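PDB 2Y8W: CRISPR-associated endoribonuclease Cse3 from Thermus thermophilus, which processes CRISPR RNA transcripts as an endoribonuclease of prokaryotic adaptive immunity, keeping hold of the mature crRNA after processing it. Local coordinates for residues L48-E53 with P61-Q66; L52-G57 with R102-P107; A124-W129 with V150-D155. All coordinates share one frame; numbering follows the deposited sequence.

Contact 1 of 3, residues L48-E53 with P61-Q66; sequences LLWRLE and PVVLVQ
Arg-51, Leu-64 and Glu-53 gather on one face of a β hairpin whose strand segments 49-52 and 62-66 run nearly antiparallel (169°). The hairpin supplies two strands of the four-stranded N-terminal sheet, in the 4-1-3-2 order of the ferredoxin-like fold of Cas6-family proteins; strand 49-52 is an outer strand. Leu-49 with Gln-66 and Arg-51 with Leu-64 form hydrogen-bonded pairs, while Trp-50 with Val-65 and Leu-52 with Val-63 are non-hydrogen-bonded. A fifth backbone bond, Glu-53 N to Val-62 O (2.8 Å), carries the pairing beyond the last bridge. Between the bridges, Trp-50 CA makes a CA-H...O contact with Leu-64 O at 3.1 Å.

The side chain of Glu-53 ties the face together. Its CB rests on Val-62 O, and CG packs at 4.0 Å against Val-62 CG1. A bend at chi2 (-76°) then turns the carboxylate back toward Arg-51. There OE2 lies over Leu-64 CB, and Arg-51 grips the group side-on, NE to OE1 at 2.8 Å and NH2 to OE2 at 2.9 Å. OE1 sits in the guanidinium plane, but NE meets it from above the carboxylate plane. Leu-64 runs beside Arg-51, its CD2 at 3.6 Å from NH2, while Arg-51 NH1 continues to Ser-212 OG.

Trp-50, Val-63, Val-65 and Leu-52 point to the opposite face, which helix 26-34 covers over Trp-50 and Val-63. The Trp-50 and Val-63 side chains cross obliquely, indole CE3 nearest Val-63 CG1. At the loop end of the hairpin a water takes over the pairing, donating to Glu-53 O and accepting from Val-62 N at 2.9 Å.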
loop_
_atom_site.group_PDB
_atom_site.type_symbol
_atom_site.label_atom_id
_atom_site.label_comp_id
_atom_site.label_asym_id
_atom_site.label_seq_id
_atom_site.Cartn_x
_atom_site.Cartn_y
_atom_site.Cartn_z
ATOM N N LEU A 48 -2.939 1.114 9.263
ATOM C CA LEU A 48 -1.574 0.862 8.809
ATOM C C LEU A 48 -1.622 0.516 7.339
ATOM O O LEU A 48 -2.497 -0.231 6.894
ATOM C CB LEU A 48 -0.915 -0.274 9.598
ATOM C CG LEU A 48 0.608 -0.403 9.397
ATOM C CD1 LEU A 48 1.286 -0.916 10.660
ATOM C CD2 LEU A 48 0.916 -1.314 8.232
ATOM N N LEU A 49 -0.693 1.082 6.577
ATOM C CA LEU A 49 -0.564 0.741 5.174
ATOM C C LEU A 49 0.906 0.515 4.929
ATOM O O LEU A 49 1.734 1.121 5.591
ATOM C CB LEU A 49 -1.033 1.910 4.307
ATOM C CG LEU A 49 -2.491 2.336 4.452
ATOM C CD1 LEU A 49 -2.722 3.620 3.658
ATOM C CD2 LEU A 49 -3.396 1.210 3.969
ATOM N N TRP A 50 1.244 -0.339 3.974
ATOM C CA TRP A 50 2.649 -0.551 3.666
ATOM C C TRP A 50 2.818 -0.941 2.208
ATOM O O TRP A 50 1.864 -1.367 1.547
ATOM C CB TRP A 50 3.273 -1.614 4.587
ATOM C CG TRP A 50 2.551 -2.923 4.594
ATOM C CD1 TRP A 50 1.427 -3.251 5.311
ATOM C CD2 TRP A 50 2.918 -4.088 3.873
ATOM N NE1 TRP A 50 1.074 -4.552 5.066
ATOM C CE2 TRP A 50 1.972 -5.089 4.180
ATOM C CE3 TRP A 50 3.950 -4.384 2.979
ATOM C CZ2 TRP A 50 2.032 -6.362 3.637
ATOM C CZ3 TRP A 50 4.011 -5.647 2.434
ATOM C CH2 TRP A 50 3.056 -6.624 2.762
ATOM N N ARG A 51 4.034 -0.786 1.711
ATOM C CA ARG A 51 4.360 -1.304 0.387
ATOM C C ARG A 51 5.759 -1.898 0.411
ATOM O O ARG A 51 6.700 -1.280 0.925
ATOM C CB ARG A 51 4.283 -0.204 -0.676
ATOM C CG ARG A 51 4.695 -0.677 -2.088
ATOM C CD ARG A 51 4.605 0.443 -3.132
ATOM N NE ARG A 51 5.482 1.562 -2.800
ATOM C CZ ARG A 51 5.057 2.739 -2.351
ATOM N NH1 ARG A 51 3.756 2.962 -2.206
ATOM N NH2 ARG A 51 5.935 3.692 -2.048
ATOM N N LEU A 52 5.888 -3.102 -0.122
ATOM C CA LEU A 52 7.208 -3.641 -0.400
ATOM C C LEU A 52 7.690 -2.970 -1.682
ATOM O O LEU A 52 7.094 -3.148 -2.744
ATOM C CB LEU A 52 7.136 -5.152 -0.576
ATOM C CG LEU A 52 8.422 -5.784 -1.113
ATOM C CD1 LEU A 52 9.589 -5.580 -0.142
ATOM C CD2 LEU A 52 8.197 -7.256 -1.413
ATOM N N GLU A 53 8.736 -2.161 -1.584
ATOM C CA GLU A 53 9.153 -1.368 -2.746
ATOM C C GLU A 53 9.728 -2.248 -3.843
ATOM O O GLU A 53 10.351 -3.275 -3.561
ATOM C CB GLU A 53 10.185 -0.313 -2.345
ATOM C CG GLU A 53 9.686 0.690 -1.330
ATOM C CD GLU A 53 8.755 1.725 -1.951
ATOM O OE1 GLU A 53 8.232 1.483 -3.063
ATOM O OE2 GLU A 53 8.567 2.788 -1.332
ATOM N N PRO A 61 15.664 -5.704 0.433
ATOM C CA PRO A 61 14.244 -5.356 0.296
ATOM C C PRO A 61 13.908 -4.184 1.199
ATOM O O PRO A 61 14.374 -4.135 2.344
ATOM C CB PRO A 61 13.521 -6.623 0.757
ATOM C CG PRO A 61 14.517 -7.354 1.595
ATOM C CD PRO A 61 15.857 -7.044 1.016
ATOM N N VAL A 62 13.127 -3.242 0.674
ATOM C CA VAL A 62 12.740 -2.063 1.423
ATOM C C VAL A 62 11.227 -2.076 1.591
ATOM O O VAL A 62 10.487 -2.243 0.620
ATOM C CB VAL A 62 13.142 -0.767 0.684
ATOM C CG1 VAL A 62 12.576 0.455 1.398
ATOM C CG2 VAL A 62 14.665 -0.666 0.563
ATOM N N VAL A 63 10.769 -1.902 2.825
ATOM C CA VAL A 63 9.340 -1.819 3.088
ATOM C C VAL A 63 9.004 -0.445 3.649
ATOM O O VAL A 63 9.561 -0.027 4.671
ATOM C CB VAL A 63 8.888 -2.868 4.114
ATOM C CG1 VAL A 63 7.410 -2.704 4.417
ATOM C CG2 VAL A 63 9.177 -4.298 3.617
ATOM N N LEU A 64 8.093 0.256 2.985
ATOM C CA LEU A 64 7.650 1.562 3.449
ATOM C C LEU A 64 6.371 1.372 4.247
ATOM O O LEU A 64 5.429 0.745 3.775
ATOM C CB LEU A 64 7.381 2.492 2.259
ATOM C CG LEU A 64 7.003 3.927 2.617
ATOM C CD1 LEU A 64 8.167 4.647 3.315
ATOM C CD2 LEU A 64 6.534 4.716 1.380
ATOM N N VAL A 65 6.334 1.910 5.454
ATOM C CA VAL A 65 5.165 1.726 6.300
ATOM C C VAL A 65 4.603 3.083 6.666
ATOM O O VAL A 65 5.316 3.929 7.183
ATOM C CB VAL A 65 5.489 0.959 7.595
ATOM C CG1 VAL A 65 4.192 0.618 8.337
ATOM C CG2 VAL A 65 6.276 -0.312 7.294
ATOM N N GLN A 66 3.322 3.283 6.383
ATOM C CA GLN A 66 2.634 4.490 6.794
ATOM C C GLN A 66 1.663 4.178 7.915
ATOM O O GLN A 66 0.895 3.221 7.824
ATOM C CB GLN A 66 1.843 5.081 5.635
ATOM C CG GLN A 66 1.185 6.395 5.989
ATOM C CD GLN A 66 0.502 7.034 4.796
ATOM O OE1 GLN A 66 1.137 7.723 4.000
ATOM N NE2 GLN A 66 -0.796 6.801 4.665
HETATM O O HOH W 1 12.394 -3.808 -2.047
#

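Contact 2 of 3, residues L52-G57 with R102-P107; sequences LEPARG and RLRANP. With nucleotides of chain B.
Arg-102 and Arg-104 of strand 98-110, in the C-terminal sheet, reach Glu-53, Pro-54 and Leu-52 at the end of strand 49-52 and the start of the loop after it, one guanidinium used by edge and face, the other by edge. The contact therefore fastens the edge of the N-terminal sheet to the second one through arginine side chains.

Arg-102 meets Glu-53 with its edge: NH1 donates to OE1 at 2.8 Å in a salt bridge. OE1 lies near the guanidinium plane, yet the nitrogen approaches from well above the carboxylate, and the two flat groups stand almost perpendicular, 84° apart. One face of the same guanidinium is covered by Pro-54, whose CG sits 3.7 Å above the plane over its centre; Pro-54 CD lies 3.7 Å from NH1. A bend at chi3 (-65°) turns the guanidinium of an otherwise extended chain to Glu-53 and Pro-54, and NE makes a further salt bridge to Glu-181.

Arg-104 addresses the backbone instead. Its NH2 points nearly straight at the carbonyl of Leu-52, NH2 to O 2.7 Å, with the oxygen in the guanidinium plane and the N-H...O angle 163°. A water accepts from Leu-52 N and, weakly, from Arg-104 NE, so both backbone polar atoms of Leu-52 are linked to this one arginine.

Farther along the strand, Asn-106 ND2 donates to O4 of U1 of chain B at 2.9 Å and also to Gln-176 O, bringing the RNA to the same β-strand. Because OE1 of Glu-53 serves Arg-51 as well as Arg-102, two positive groups converge on one oxygen, which would probably keep the carboxylate ionised, while Glu-53, shared with Arg-51, and Glu-181 probably offset the charge of Arg-102 between them.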
loop_
_atom_site.group_PDB
_atom_site.type_symbol
_atom_site.label_atom_id
_atom_site.label_comp_id
_atom_site.label_asym_id
_atom_site.label_seq_id
_atom_site.Cartn_x
_atom_site.Cartn_y
_atom_site.Cartn_z
ATOM N N LEU A 52 5.888 -3.102 -0.122
ATOM C CA LEU A 52 7.208 -3.641 -0.400
ATOM C C LEU A 52 7.690 -2.970 -1.682
ATOM O O LEU A 52 7.094 -3.148 -2.744
ATOM C CB LEU A 52 7.136 -5.152 -0.576
ATOM C CG LEU A 52 8.422 -5.784 -1.113
ATOM C CD1 LEU A 52 9.589 -5.580 -0.142
ATOM C CD2 LEU A 52 8.197 -7.256 -1.413
ATOM N N GLU A 53 8.736 -2.161 -1.584
ATOM C CA GLU A 53 9.153 -1.368 -2.746
ATOM C C GLU A 53 9.728 -2.248 -3.843
ATOM O O GLU A 53 10.351 -3.275 -3.561
ATOM C CB GLU A 53 10.185 -0.313 -2.345
ATOM C CG GLU A 53 9.686 0.690 -1.330
ATOM C CD GLU A 53 8.755 1.725 -1.951
ATOM O OE1 GLU A 53 8.232 1.483 -3.063
ATOM O OE2 GLU A 53 8.567 2.788 -1.332
ATOM N N PRO A 54 9.519 -1.851 -5.107
ATOM C CA PRO A 54 10.202 -2.571 -6.180
ATOM C C PRO A 54 11.705 -2.382 -6.040
ATOM O O PRO A 54 12.155 -1.278 -5.756
ATOM C CB PRO A 54 9.692 -1.881 -7.447
ATOM C CG PRO A 54 9.270 -0.504 -7.001
ATOM C CD PRO A 54 8.773 -0.674 -5.590
ATOM N N ALA A 55 12.473 -3.446 -6.221
ATOM C CA ALA A 55 13.924 -3.313 -6.188
ATOM C C ALA A 55 14.378 -3.134 -7.620
ATOM O O ALA A 55 13.822 -3.749 -8.525
ATOM C CB ALA A 55 14.567 -4.544 -5.570
ATOM N N ARG A 56 15.371 -2.284 -7.836
ATOM C CA ARG A 56 15.873 -2.091 -9.191
ATOM C C ARG A 56 17.287 -2.619 -9.324
ATOM O O ARG A 56 17.870 -2.595 -10.402
ATOM C CB ARG A 56 15.787 -0.623 -9.602
ATOM C CG ARG A 56 14.412 -0.222 -10.113
ATOM C CD ARG A 56 14.311 1.282 -10.323
ATOM N NE ARG A 56 13.066 1.660 -10.991
ATOM C CZ ARG A 56 12.686 2.913 -11.222
ATOM N NH1 ARG A 56 13.458 3.921 -10.835
ATOM N NH2 ARG A 56 11.537 3.156 -11.843
ATOM N N GLY A 57 17.826 -3.112 -8.216
ATOM C CA GLY A 57 19.158 -3.684 -8.201
ATOM C C GLY A 57 19.247 -4.846 -7.235
ATOM O O GLY A 57 18.242 -5.488 -6.924
ATOM N N ARG A 102 3.452 6.283 -6.755
ATOM C CA ARG A 102 3.614 4.842 -6.823
ATOM C C ARG A 102 2.486 4.238 -6.004
ATOM O O ARG A 102 2.185 4.716 -4.919
ATOM C CB ARG A 102 4.978 4.412 -6.268
ATOM C CG ARG A 102 5.187 2.901 -6.248
ATOM C CD ARG A 102 6.591 2.529 -5.790
ATOM N NE ARG A 102 7.595 3.008 -6.738
ATOM C CZ ARG A 102 8.875 3.202 -6.439
ATOM N NH1 ARG A 102 9.310 2.968 -5.207
ATOM N NH2 ARG A 102 9.717 3.642 -7.364
ATOM N N LEU A 103 1.844 3.206 -6.533
ATOM C CA LEU A 103 0.733 2.566 -5.835
ATOM C C LEU A 103 0.672 1.115 -6.255
ATOM O O LEU A 103 0.502 0.822 -7.431
ATOM C CB LEU A 103 -0.604 3.241 -6.206
ATOM C CG LEU A 103 -1.880 2.487 -5.781
ATOM C CD1 LEU A 103 -1.966 2.339 -4.256
ATOM C CD2 LEU A 103 -3.118 3.184 -6.302
ATOM N N ARG A 104 0.812 0.203 -5.300
ATOM C CA ARG A 104 0.533 -1.193 -5.583
ATOM C C ARG A 104 -0.880 -1.420 -5.071
ATOM O O ARG A 104 -1.147 -1.200 -3.891
ATOM C CB ARG A 104 1.523 -2.116 -4.863
ATOM C CG ARG A 104 1.592 -3.525 -5.474
ATOM C CD ARG A 104 2.360 -4.537 -4.594
ATOM N NE ARG A 104 3.777 -4.207 -4.399
ATOM C CZ ARG A 104 4.731 -4.425 -5.303
ATOM N NH1 ARG A 104 4.425 -4.943 -6.487
ATOM N NH2 ARG A 104 5.991 -4.118 -5.025
ATOM N N ALA A 105 -1.780 -1.827 -5.963
ATOM C CA ALA A 105 -3.196 -1.906 -5.613
ATOM C C ALA A 105 -3.862 -3.159 -6.162
ATOM O O ALA A 105 -3.262 -3.909 -6.916
ATOM C CB ALA A 105 -3.935 -0.666 -6.103
ATOM N N ASN A 106 -5.121 -3.350 -5.776
ATOM C CA ASN A 106 -5.943 -4.462 -6.251
ATOM C C ASN A 106 -7.089 -3.964 -7.123
ATOM O O ASN A 106 -8.182 -3.678 -6.624
ATOM C CB ASN A 106 -6.492 -5.228 -5.043
ATOM C CG ASN A 106 -7.473 -6.322 -5.424
ATOM O OD1 ASN A 106 -8.497 -6.473 -4.773
ATOM N ND2 ASN A 106 -7.167 -7.085 -6.478
ATOM N N PRO A 107 -6.849 -3.836 -8.439
ATOM C CA PRO A 107 -7.957 -3.367 -9.267
ATOM C C PRO A 107 -8.920 -4.525 -9.479
ATOM O O PRO A 107 -8.622 -5.495 -10.195
ATOM C CB PRO A 107 -7.277 -2.979 -10.591
ATOM C CG PRO A 107 -5.806 -2.904 -10.265
ATOM C CD PRO A 107 -5.609 -3.974 -9.225
ATOM O "O5'" U B 1 -10.020 -16.167 -7.913
ATOM C "C5'" U B 1 -9.775 -17.005 -6.789
ATOM C "C4'" U B 1 -10.551 -16.545 -5.583
ATOM O "O4'" U B 1 -9.975 -15.302 -5.096
ATOM C "C3'" U B 1 -12.025 -16.261 -5.846
ATOM O "O3'" U B 1 -12.784 -16.579 -4.692
ATOM C "C2'" U B 1 -12.059 -14.754 -6.066
ATOM O "O2'" U B 1 -13.293 -14.162 -5.728
ATOM C "C1'" U B 1 -10.939 -14.268 -5.146
ATOM N N1 U B 1 -10.256 -13.059 -5.619
ATOM C C2 U B 1 -10.221 -11.977 -4.765
ATOM O O2 U B 1 -10.783 -11.972 -3.672
ATOM N N3 U B 1 -9.543 -10.894 -5.264
ATOM C C4 U B 1 -8.869 -10.824 -6.480
ATOM O O4 U B 1 -8.278 -9.790 -6.789
ATOM C C5 U B 1 -8.934 -12.004 -7.288
ATOM C C6 U B 1 -9.600 -13.059 -6.832
HETATM O O HOH W 2 3.565 -4.262 -1.224
#

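Contact 3 of 3, residues A124-W129 with V150-D155; sequences AEKVAW and VQILQD. With nucleotides of chain B.
Helix 123-136 packs on strand 150-162 in the C-terminal ferredoxin-like half of the protein, through Lys-126 and Val-127 on one side and Val-150, Ile-152 and Asp-155 on the other. The axes of segments 124-129 and 150-155 come within 10.0 Å. Val-127 straddles two strand residues: its CG1 lies 3.9 Å from Val-150 CG1, and its CG2 4.1 Å from Ile-152 CD1, which also touches Lys-126 CB.

Lys-126 reaches farther along the strand. The Lys-126 and Asp-155 side chains cross at about a right angle, and the turn at chi4 (-91°) brings NZ onto the carboxylate, forming a salt bridge to OD2 of 2.9 Å on the syn side and a weak bond to OD1. Asp-155 OD1 is held in addition by Gln-176 NE2, and Lys-126 NZ makes a weak bond to Leu-120 O. On another side of the helix, Glu-125 OE2 accepts from N3 of U11 of chain B at 2.6 Å.

Trp-129 and Lys-126 rest on Pro-107 of strand 98-110, while Ile-152 and Asp-155 lie against Val-178 of strand 171-186.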
loop_
_atom_site.group_PDB
_atom_site.type_symbol
_atom_site.label_atom_id
_atom_site.label_comp_id
_atom_site.label_asym_id
_atom_site.label_seq_id
_atom_site.Cartn_x
_atom_site.Cartn_y
_atom_site.Cartn_z
ATOM N N ALA A 124 -6.132 -2.153 -19.796
ATOM C CA ALA A 124 -6.997 -0.993 -19.995
ATOM C C ALA A 124 -7.941 -0.823 -18.815
ATOM O O ALA A 124 -8.180 0.299 -18.358
ATOM C CB ALA A 124 -7.790 -1.119 -21.298
ATOM N N GLU A 125 -8.476 -1.935 -18.326
ATOM C CA GLU A 125 -9.410 -1.885 -17.205
ATOM C C GLU A 125 -8.709 -1.535 -15.910
ATOM O O GLU A 125 -9.273 -0.849 -15.048
ATOM C CB GLU A 125 -10.129 -3.222 -17.034
ATOM C CG GLU A 125 -11.084 -3.551 -18.157
ATOM C CD GLU A 125 -11.501 -4.972 -18.083
ATOM O OE1 GLU A 125 -10.729 -5.812 -18.581
ATOM O OE2 GLU A 125 -12.569 -5.262 -17.488
ATOM N N LYS A 126 -7.483 -2.021 -15.748
ATOM C CA LYS A 126 -6.712 -1.688 -14.550
ATOM C C LYS A 126 -6.427 -0.182 -14.508
ATOM O O LYS A 126 -6.525 0.464 -13.452
ATOM C CB LYS A 126 -5.421 -2.505 -14.500
ATOM C CG LYS A 126 -5.668 -4.013 -14.247
ATOM C CD LYS A 126 -4.471 -4.820 -14.749
ATOM C CE LYS A 126 -4.808 -6.291 -14.932
ATOM N NZ LYS A 126 -4.552 -7.095 -13.729
ATOM N N VAL A 127 -6.112 0.383 -15.666
ATOM C CA VAL A 127 -5.820 1.810 -15.742
ATOM C C VAL A 127 -7.090 2.622 -15.488
ATOM O O VAL A 127 -7.063 3.635 -14.793
ATOM C CB VAL A 127 -5.189 2.185 -17.101
ATOM C CG1 VAL A 127 -5.056 3.695 -17.243
ATOM C CG2 VAL A 127 -3.824 1.513 -17.251
ATOM N N ALA A 128 -8.210 2.163 -16.041
ATOM C CA ALA A 128 -9.478 2.852 -15.847
ATOM C C ALA A 128 -9.878 2.841 -14.375
ATOM O O ALA A 128 -10.433 3.817 -13.864
ATOM C CB ALA A 128 -10.555 2.205 -16.670
ATOM N N TRP A 129 -9.635 1.709 -13.717
ATOM C CA TRP A 129 -9.906 1.569 -12.282
ATOM C C TRP A 129 -9.118 2.627 -11.505
ATOM O O TRP A 129 -9.658 3.330 -10.644
ATOM C CB TRP A 129 -9.521 0.154 -11.822
ATOM C CG TRP A 129 -9.698 -0.090 -10.331
ATOM C CD1 TRP A 129 -10.823 -0.546 -9.704
ATOM C CD2 TRP A 129 -8.715 0.106 -9.309
ATOM N NE1 TRP A 129 -10.603 -0.640 -8.342
ATOM C CE2 TRP A 129 -9.315 -0.248 -8.077
ATOM C CE3 TRP A 129 -7.387 0.548 -9.311
ATOM C CZ2 TRP A 129 -8.632 -0.171 -6.865
ATOM C CZ3 TRP A 129 -6.705 0.620 -8.107
ATOM C CH2 TRP A 129 -7.334 0.268 -6.896
ATOM N N VAL A 150 0.798 6.788 -16.756
ATOM C CA VAL A 150 0.942 5.682 -15.821
ATOM C C VAL A 150 1.604 4.506 -16.522
ATOM O O VAL A 150 1.484 4.350 -17.741
ATOM C CB VAL A 150 -0.439 5.268 -15.226
ATOM C CG1 VAL A 150 -1.375 4.784 -16.318
ATOM C CG2 VAL A 150 -0.274 4.205 -14.147
ATOM N N GLN A 151 2.327 3.696 -15.754
ATOM C CA GLN A 151 2.849 2.441 -16.257
ATOM C C GLN A 151 2.522 1.361 -15.259
ATOM O O GLN A 151 2.493 1.607 -14.057
ATOM C CB GLN A 151 4.358 2.514 -16.459
ATOM C CG GLN A 151 4.764 3.522 -17.517
ATOM C CD GLN A 151 6.207 3.359 -17.959
ATOM O OE1 GLN A 151 6.508 2.646 -18.928
ATOM N NE2 GLN A 151 7.109 4.025 -17.255
ATOM N N ILE A 152 2.252 0.167 -15.762
ATOM C CA ILE A 152 2.020 -0.972 -14.887
ATOM C C ILE A 152 3.313 -1.767 -14.884
ATOM O O ILE A 152 3.623 -2.463 -15.857
ATOM C CB ILE A 152 0.859 -1.835 -15.401
ATOM C CG1 ILE A 152 -0.457 -1.059 -15.298
ATOM C CG2 ILE A 152 0.773 -3.139 -14.607
ATOM C CD1 ILE A 152 -1.626 -1.727 -16.003
ATOM N N LEU A 153 4.065 -1.648 -13.795
ATOM C CA LEU A 153 5.397 -2.240 -13.705
ATOM C C LEU A 153 5.393 -3.667 -13.160
ATOM O O LEU A 153 6.371 -4.390 -13.326
ATOM C CB LEU A 153 6.324 -1.353 -12.873
ATOM C CG LEU A 153 6.746 -0.049 -13.561
ATOM C CD1 LEU A 153 7.173 -0.323 -15.011
ATOM C CD2 LEU A 153 5.653 0.993 -13.496
ATOM N N GLN A 154 4.303 -4.060 -12.504
ATOM C CA GLN A 154 4.150 -5.435 -12.028
ATOM C C GLN A 154 2.669 -5.792 -11.962
ATOM O O GLN A 154 1.836 -4.945 -11.659
ATOM C CB GLN A 154 4.786 -5.605 -10.642
ATOM C CG GLN A 154 4.977 -7.063 -10.223
ATOM C CD GLN A 154 5.251 -7.222 -8.729
ATOM O OE1 GLN A 154 4.833 -8.205 -8.103
ATOM N NE2 GLN A 154 5.952 -6.253 -8.154
ATOM N N ASP A 155 2.336 -7.045 -12.239
ATOM C CA ASP A 155 0.944 -7.469 -12.199
ATOM C C ASP A 155 0.963 -8.944 -11.838
ATOM O O ASP A 155 1.244 -9.792 -12.690
ATOM C CB ASP A 155 0.301 -7.246 -13.576
ATOM C CG ASP A 155 -1.187 -7.560 -13.600
ATOM O OD1 ASP A 155 -1.742 -7.989 -12.571
ATOM O OD2 ASP A 155 -1.806 -7.395 -14.668
ATOM P P U B 11 -21.101 -0.935 -15.534
ATOM O OP1 U B 11 -20.027 -0.399 -16.415
ATOM O OP2 U B 11 -22.515 -0.750 -15.934
ATOM O "O5'" U B 11 -20.826 -2.469 -15.208
ATOM C "C5'" U B 11 -20.932 -3.471 -16.213
ATOM C "C4'" U B 11 -20.130 -4.690 -15.839
ATOM O "O4'" U B 11 -18.805 -4.588 -16.448
ATOM C "C3'" U B 11 -19.887 -4.848 -14.334
ATOM O "O3'" U B 11 -19.758 -6.231 -14.013
ATOM C "C2'" U B 11 -18.533 -4.165 -14.165
ATOM O "O2'" U B 11 -17.826 -4.509 -12.986
ATOM C "C1'" U B 11 -17.824 -4.648 -15.425
ATOM N N1 U B 11 -16.645 -3.828 -15.813
ATOM C C2 U B 11 -15.507 -4.512 -16.203
ATOM O O2 U B 11 -15.452 -5.728 -16.287
ATOM N N3 U B 11 -14.426 -3.716 -16.508
ATOM C C4 U B 11 -14.353 -2.344 -16.455
ATOM O O4 U B 11 -13.297 -1.792 -16.767
ATOM C C5 U B 11 -15.559 -1.703 -16.023
ATOM C C6 U B 11 -16.629 -2.451 -15.711
#

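Overall arrangement
Contacts 1 and 2 start from the same chain stretch and share Leu-52 and Glu-53; their centres are 9 Å apart, and Arg-51 NE packs 3.3 Å from Arg-102 CD. Contact 2 then passes to contact 3, centres 12 Å apart, where Trp-129 CH2 lies 3.6 Å from Ala-105 CB. Contacts 1 and 3, about 20 Å apart between centres, do not touch. Trp-50 of contact 1 is about 8 Å from Tyr-27 (side chain to side chain), inferred to stabilise the transition state. Contacts 2 and 3 lie away from that site but hold bases of the RNA, U1 and U11 of chain B.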